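Local coordinates for conserved protein (Mycobacterium tuberculosis, PDB 1RFE) that probably binds the deazaflavin coenzyme F420 on a split-barrel fold of the FMN-binding kind and may act as an oxidoreductase, though its actual reaction is unknown, at residues S22-P32 and N63-L74. Sequence-based numbering, arbitrary orientation.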
ATOM      1  N   SER A  22       6.132  -0.523  -6.529  1.00 22.27           N
ATOM      2  CA  SER A  22       5.357  -1.720  -6.180  1.00 21.41           C
ATOM      3  C   SER A  22       3.924  -1.666  -6.709  1.00 21.65           C
ATOM      4  O   SER A  22       3.389  -0.576  -7.050  1.00 22.79           O
ATOM      5  CB  SER A  22       5.388  -1.919  -4.667  1.00 20.53           C
ATOM      6  OG  SER A  22       6.730  -1.981  -4.187  1.00 18.29           O
ATOM      7  N   ARG A  23       3.311  -2.844  -6.796  1.00 20.67           N
ATOM      8  CA  ARG A  23       1.948  -3.024  -7.286  1.00 21.06           C
ATOM      9  C   ARG A  23       0.925  -3.439  -6.237  1.00 22.39           C
ATOM     10  O   ARG A  23      -0.279  -3.051  -6.284  1.00 22.28           O
ATOM     11  CB  ARG A  23       1.960  -4.093  -8.378  1.00 20.96           C
ATOM     12  CG  ARG A  23       2.552  -3.526  -9.662  1.00 18.78           C
ATOM     13  CD  ARG A  23       2.692  -4.480 -10.823  1.00 20.94           C
ATOM     14  NE  ARG A  23       1.411  -4.983 -11.307  1.00 16.94           N
ATOM     15  CZ  ARG A  23       0.707  -4.455 -12.289  1.00 21.34           C
ATOM     16  NH1 ARG A  23       1.111  -3.389 -13.006  1.00 23.49           N
ATOM     17  NH2 ARG A  23      -0.399  -5.062 -12.630  1.00 24.21           N
ATOM     18  N   THR A  24       1.387  -4.292  -5.332  1.00 23.35           N
ATOM     19  CA  THR A  24       0.531  -4.930  -4.328  1.00 23.66           C
ATOM     20  C   THR A  24       1.124  -4.859  -2.951  1.00 22.94           C
ATOM     21  O   THR A  24       2.260  -5.218  -2.749  1.00 25.05           O
ATOM     22  CB  THR A  24       0.316  -6.431  -4.642  1.00 24.44           C
ATOM     23  OG1 THR A  24      -0.147  -6.578  -5.978  1.00 26.95           O
ATOM     24  CG2 THR A  24      -0.861  -7.023  -3.781  1.00 25.11           C
ATOM     25  N   GLY A  25       0.326  -4.416  -1.990  1.00 21.54           N
ATOM     26  CA  GLY A  25       0.638  -4.589  -0.598  1.00 21.58           C
ATOM     27  C   GLY A  25      -0.467  -5.336   0.129  1.00 20.31           C
ATOM     28  O   GLY A  25      -1.465  -5.663  -0.443  1.00 18.56           O
ATOM     29  N   THR A  26      -0.224  -5.597   1.403  1.00 20.29           N
ATOM     30  CA  THR A  26      -1.169  -6.181   2.335  1.00 18.80           C
ATOM     31  C   THR A  26      -1.650  -5.164   3.357  1.00 19.95           C
ATOM     32  O   THR A  26      -0.864  -4.595   4.095  1.00 16.10           O
ATOM     33  CB  THR A  26      -0.497  -7.349   3.077  1.00 20.00           C
ATOM     34  OG1 THR A  26      -0.060  -8.346   2.129  1.00 21.07           O
ATOM     35  CG2 THR A  26      -1.500  -8.094   3.960  1.00 18.06           C
ATOM     36  N   LEU A  27      -2.979  -4.962   3.386  1.00 18.76           N
ATOM     37  CA  LEU A  27      -3.612  -4.099   4.328  1.00 17.74           C
ATOM     38  C   LEU A  27      -4.147  -4.958   5.458  1.00 17.63           C
ATOM     39  O   LEU A  27      -4.650  -6.033   5.216  1.00 14.08           O
ATOM     40  CB  LEU A  27      -4.776  -3.359   3.653  1.00 17.71           C
ATOM     41  CG  LEU A  27      -5.667  -2.490   4.556  1.00 16.99           C
ATOM     42  CD1 LEU A  27      -4.957  -1.225   4.935  1.00 18.97           C
ATOM     43  CD2 LEU A  27      -6.952  -2.224   3.866  1.00 17.81           C
ATOM     44  N   ALA A  28      -3.961  -4.500   6.693  1.00 17.43           N
ATOM     45  CA  ALA A  28      -4.653  -5.065   7.844  1.00 18.54           C
ATOM     46  C   ALA A  28      -5.548  -3.989   8.456  1.00 18.96           C
ATOM     47  O   ALA A  28      -5.062  -2.940   8.835  1.00 19.78           O
ATOM     48  CB  ALA A  28      -3.667  -5.539   8.908  1.00 18.79           C
ATOM     49  N   THR A  29      -6.816  -4.294   8.624  1.00 18.62           N
ATOM     50  CA  THR A  29      -7.702  -3.512   9.506  1.00 19.09           C
ATOM     51  C   THR A  29      -8.108  -4.373  10.704  1.00 18.57           C
ATOM     52  O   THR A  29      -7.792  -5.589  10.801  1.00 19.57           O
ATOM     53  CB  THR A  29      -8.995  -3.041   8.739  1.00 18.74           C
ATOM     54  OG1 THR A  29      -9.711  -4.180   8.220  1.00 21.20           O
ATOM     55  CG2 THR A  29      -8.690  -2.267   7.493  1.00 20.05           C
ATOM     56  N   ILE A  30      -8.811  -3.775  11.637  1.00 18.17           N
ATOM     57  CA  ILE A  30      -9.100  -4.454  12.869  1.00 18.42           C
ATOM     58  C   ILE A  30     -10.563  -4.891  12.830  1.00 19.14           C
ATOM     59  O   ILE A  30     -11.424  -4.071  12.704  1.00 15.22           O
ATOM     60  CB  ILE A  30      -8.850  -3.528  14.057  1.00 19.22           C
ATOM     61  CG1 ILE A  30      -7.391  -3.157  14.068  1.00 18.18           C
ATOM     62  CG2 ILE A  30      -9.266  -4.230  15.415  1.00 20.63           C
ATOM     63  CD1 ILE A  30      -7.009  -2.241  15.177  1.00 16.81           C
ATOM     64  N   GLY A  31     -10.810  -6.196  12.883  1.00 20.39           N
ATOM     65  CA  GLY A  31     -12.166  -6.684  12.900  1.00 21.37           C
ATOM     66  C   GLY A  31     -12.889  -6.287  14.161  1.00 21.16           C
ATOM     67  O   GLY A  31     -12.268  -5.875  15.123  1.00 18.02           O
ATOM     68  N   PRO A  32     -14.208  -6.452  14.172  1.00 23.94           N
ATOM     69  CA  PRO A  32     -15.013  -6.065  15.338  1.00 24.62           C
ATOM     70  C   PRO A  32     -14.690  -6.797  16.640  1.00 24.35           C
ATOM     71  O   PRO A  32     -14.994  -6.265  17.714  1.00 24.31           O
ATOM     72  CB  PRO A  32     -16.479  -6.361  14.908  1.00 24.31           C
ATOM     73  CG  PRO A  32     -16.429  -7.154  13.730  1.00 24.92           C
ATOM     74  CD  PRO A  32     -15.043  -6.993  13.091  1.00 23.93           C
ATOM     75  N   ASN A  63     -14.818  -1.756   9.214  1.00 27.06           N
ATOM     76  CA  ASN A  63     -13.786  -1.844  10.251  1.00 26.25           C
ATOM     77  C   ASN A  63     -13.192  -0.480  10.512  1.00 26.62           C
ATOM     78  O   ASN A  63     -12.945  -0.054  11.663  1.00 25.14           O
ATOM     79  CB  ASN A  63     -12.643  -2.793   9.873  1.00 25.37           C
ATOM     80  CG  ASN A  63     -13.040  -4.246   9.803  1.00 23.67           C
ATOM     81  OD1 ASN A  63     -12.260  -5.056   9.240  1.00 26.81           O
ATOM     82  ND2 ASN A  63     -14.248  -4.620  10.310  1.00 16.07           N
ATOM     83  N   LEU A  64     -12.976   0.253   9.437  1.00 27.02           N
ATOM     84  CA  LEU A  64     -12.204   1.458   9.578  1.00 28.05           C
ATOM     85  C   LEU A  64     -12.940   2.657  10.216  1.00 28.18           C
ATOM     86  O   LEU A  64     -12.313   3.534  10.758  1.00 27.32           O
ATOM     87  CB  LEU A  64     -11.631   1.880   8.244  1.00 27.52           C
ATOM     88  CG  LEU A  64     -10.410   1.077   7.812  1.00 29.86           C
ATOM     89  CD1 LEU A  64     -10.022   1.491   6.381  1.00 30.77           C
ATOM     90  CD2 LEU A  64      -9.260   1.219   8.736  1.00 27.80           C
ATOM     91  N   ARG A  65     -14.243   2.692  10.104  1.00 29.72           N
ATOM     92  CA  ARG A  65     -15.036   3.768  10.687  1.00 31.56           C
ATOM     93  C   ARG A  65     -15.138   3.511  12.172  1.00 31.80           C
ATOM     94  O   ARG A  65     -15.150   4.462  12.968  1.00 32.69           O
ATOM     95  CB  ARG A  65     -16.445   3.814  10.063  1.00 32.63           C
ATOM     96  CG  ARG A  65     -16.503   4.487   8.662  1.00 34.98           C
ATOM     97  CD  ARG A  65     -17.908   4.588   8.047  1.00 38.36           C
ATOM     98  NE  ARG A  65     -17.855   4.658   6.579  1.00 39.60           N
ATOM     99  CZ  ARG A  65     -18.199   3.680   5.701  1.00 39.90           C
ATOM    100  NH1 ARG A  65     -18.659   2.491   6.083  1.00 35.14           N
ATOM    101  NH2 ARG A  65     -18.067   3.927   4.387  1.00 39.62           N
ATOM    102  N   ARG A  66     -15.205   2.225  12.528  1.00 31.58           N
ATOM    103  CA  ARG A  66     -15.267   1.764  13.921  1.00 30.93           C
ATOM    104  C   ARG A  66     -13.914   1.937  14.607  1.00 29.72           C
ATOM    105  O   ARG A  66     -13.859   2.316  15.754  1.00 30.45           O
ATOM    106  CB  ARG A  66     -15.728   0.288  13.973  1.00 31.23           C
ATOM    107  CG  ARG A  66     -15.972  -0.241  15.402  1.00 32.48           C
ATOM    108  CD  ARG A  66     -16.448  -1.686  15.542  1.00 33.15           C
ATOM    109  N   ASP A  67     -12.824   1.696  13.871  1.00 28.35           N
ATOM    110  CA  ASP A  67     -11.484   1.803  14.405  1.00 26.77           C
ATOM    111  C   ASP A  67     -10.486   2.180  13.275  1.00 25.87           C
ATOM    112  O   ASP A  67     -10.135   1.330  12.465  1.00 26.87           O
ATOM    113  CB  ASP A  67     -11.106   0.491  15.073  1.00 26.01           C
ATOM    114  CG  ASP A  67      -9.809   0.567  15.850  1.00 27.79           C
ATOM    115  OD1 ASP A  67      -8.885   1.404  15.552  1.00 24.44           O
ATOM    116  OD2 ASP A  67      -9.603  -0.254  16.780  1.00 31.66           O
ATOM    117  N   PRO A  68      -9.978   3.413  13.258  1.00 25.47           N
ATOM    118  CA  PRO A  68      -9.205   3.907  12.108  1.00 24.48           C
ATOM    119  C   PRO A  68      -7.819   3.297  11.969  1.00 23.05           C
ATOM    120  O   PRO A  68      -7.153   3.631  11.024  1.00 22.45           O
ATOM    121  CB  PRO A  68      -9.025   5.409  12.416  1.00 25.40           C
ATOM    122  CG  PRO A  68      -9.898   5.675  13.586  1.00 26.14           C
ATOM    123  CD  PRO A  68     -10.019   4.413  14.330  1.00 23.95           C
ATOM    124  N   ARG A  69      -7.382   2.486  12.923  1.00 22.74           N
ATOM    125  CA  ARG A  69      -6.026   1.960  12.951  1.00 22.33           C
ATOM    126  C   ARG A  69      -5.832   0.940  11.811  1.00 21.59           C
ATOM    127  O   ARG A  69      -6.677   0.080  11.571  1.00 20.89           O
ATOM    128  CB  ARG A  69      -5.719   1.354  14.327  1.00 23.31           C
ATOM    129  CG  ARG A  69      -5.489   2.439  15.445  1.00 22.73           C
ATOM    130  CD  ARG A  69      -5.208   1.868  16.787  1.00 22.72           C
ATOM    131  NE  ARG A  69      -6.270   0.919  17.169  1.00 23.73           N
ATOM    132  CZ  ARG A  69      -6.160  -0.015  18.103  1.00 23.93           C
ATOM    133  NH1 ARG A  69      -5.048  -0.165  18.786  1.00 24.86           N
ATOM    134  NH2 ARG A  69      -7.178  -0.816  18.348  1.00 27.64           N
ATOM    135  N   VAL A  70      -4.749   1.130  11.071  1.00 22.10           N
ATOM    136  CA  VAL A  70      -4.389   0.303   9.932  1.00 21.89           C
ATOM    137  C   VAL A  70      -2.923  -0.037   9.938  1.00 21.23           C
ATOM    138  O   VAL A  70      -2.085   0.712  10.506  1.00 20.62           O
ATOM    139  CB  VAL A  70      -4.606   0.983   8.549  1.00 22.90           C
ATOM    140  CG1 VAL A  70      -5.926   0.788   8.105  1.00 25.39           C
ATOM    141  CG2 VAL A  70      -4.204   2.481   8.527  1.00 22.63           C
ATOM    142  N   SER A  71      -2.604  -1.162   9.301  1.00 20.35           N
ATOM    143  CA  SER A  71      -1.229  -1.471   8.924  1.00 20.77           C
ATOM    144  C   SER A  71      -1.174  -1.811   7.456  1.00 20.00           C
ATOM    145  O   SER A  71      -2.146  -2.370   6.887  1.00 20.00           O
ATOM    146  CB  SER A  71      -0.694  -2.661   9.717  1.00 20.86           C
ATOM    147  OG  SER A  71      -0.773  -2.375  11.089  1.00 25.11           O
ATOM    148  N   PHE A  72      -0.051  -1.487   6.822  1.00 18.73           N
ATOM    149  CA  PHE A  72       0.078  -1.779   5.383  1.00 18.73           C
ATOM    150  C   PHE A  72       1.504  -2.177   5.125  1.00 18.28           C
ATOM    151  O   PHE A  72       2.416  -1.484   5.559  1.00 18.77           O
ATOM    152  CB  PHE A  72      -0.353  -0.561   4.563  1.00 18.80           C
ATOM    153  CG  PHE A  72      -0.567  -0.833   3.099  1.00 18.48           C
ATOM    154  CD1 PHE A  72      -1.735  -1.396   2.652  1.00 20.74           C
ATOM    155  CD2 PHE A  72       0.409  -0.501   2.167  1.00 20.62           C
ATOM    156  CE1 PHE A  72      -1.913  -1.632   1.295  1.00 19.82           C
ATOM    157  CE2 PHE A  72       0.227  -0.716   0.830  1.00 22.66           C
ATOM    158  CZ  PHE A  72      -0.945  -1.285   0.390  1.00 24.27           C
ATOM    159  N   LEU A  73       1.696  -3.285   4.396  1.00 18.15           N
ATOM    160  CA  LEU A  73       3.013  -3.862   4.170  1.00 19.11           C
ATOM    161  C   LEU A  73       3.282  -4.101   2.674  1.00 19.31           C
ATOM    162  O   LEU A  73       2.479  -4.704   1.977  1.00 18.27           O
ATOM    163  CB  LEU A  73       3.163  -5.190   4.945  1.00 18.90           C
ATOM    164  CG  LEU A  73       4.565  -5.884   4.931  1.00 24.35           C
ATOM    165  CD1 LEU A  73       4.847  -6.737   6.165  1.00 28.38           C
ATOM    166  CD2 LEU A  73       4.741  -6.821   3.727  1.00 25.66           C
ATOM    167  N   LEU A  74       4.432  -3.621   2.221  1.00 19.80           N
ATOM    168  CA  LEU A  74       4.959  -3.863   0.895  1.00 21.03           C
ATOM    169  C   LEU A  74       6.267  -4.622   1.015  1.00 23.04           C
ATOM    170  O   LEU A  74       7.109  -4.266   1.819  1.00 24.79           O
ATOM    171  CB  LEU A  74       5.243  -2.531   0.189  1.00 21.50           C
ATOM    172  CG  LEU A  74       4.058  -1.662  -0.217  1.00 20.61           C
ATOM    173  CD1 LEU A  74       4.478  -0.256  -0.561  1.00 22.81           C
ATOM    174  CD2 LEU A  74       3.323  -2.338  -1.395  1.00 22.41           C
TER
HETATM  175  O   HOH W   1       2.686  -7.834   1.453  1.00 34.33           O
HETATM  176  O   HOH W   2      -9.015  -1.099  11.541  1.00 19.99           O
HETATM  177  O   HOH W   3     -12.949  -2.138  13.943  1.00 37.58           O
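Two neighbouring antiparallel strands of the split beta-barrel of the pyridoxamine 5'-phosphate oxidase-like family, whose members bind FMN or F420, meet here, 25-30 against 69-74, with the end of helix 59-66 closing one end of the pair. Four backbone hydrogen bonds join Thr26 to Leu73 and Ala28 to Ser71, the shortest running from Ala28 N to Ser71 O (2.8 Å). Between them lies the non-hydrogen-bonded pair Leu27–Phe72, whose side chains share the buried face with Leu52 of strand 49-55. Leu27 CB sits at the edge of the Phe72 ring, in its plane, 3.8 Å from CD1. Phe72 CG is anti to the backbone N (chi1 -167°), which swings the ring back along the partner strand until CZ comes within 3.8 Å of Gly25 CA. From Leu27 the CD1 branch reaches Val70 CG1.

Past the last bridge the backbones separate, and a water fills in: it accepts from Ile30 N and donates to Asp67 O and Arg69 O. Asn63, on the helix, takes over the link to Thr29. The Thr29 hydroxyl donates in the amide plane to a lone pair of Asn63 OD1 (2.9 Å), and His37 on the next strand also hydrogen-bonds that oxygen; the two partners should hold the amide's rotation. The methyl of the same residue, Thr29 CG2, packs against Leu64 CD2 (3.7 Å).

On the outer side, Arg69 bends at chi3 (-54°) to grip Asp67 side-on, NE to OD1 and NH2 to OD2, both through syn lone pairs. OD1 also accepts from Arg69 N, forming an Asx turn. Ile30 lays CD1 over one face of the guanidinium, 3.5 Å from Arg69 NH2 and 3.6 Å from Asp67 OD2.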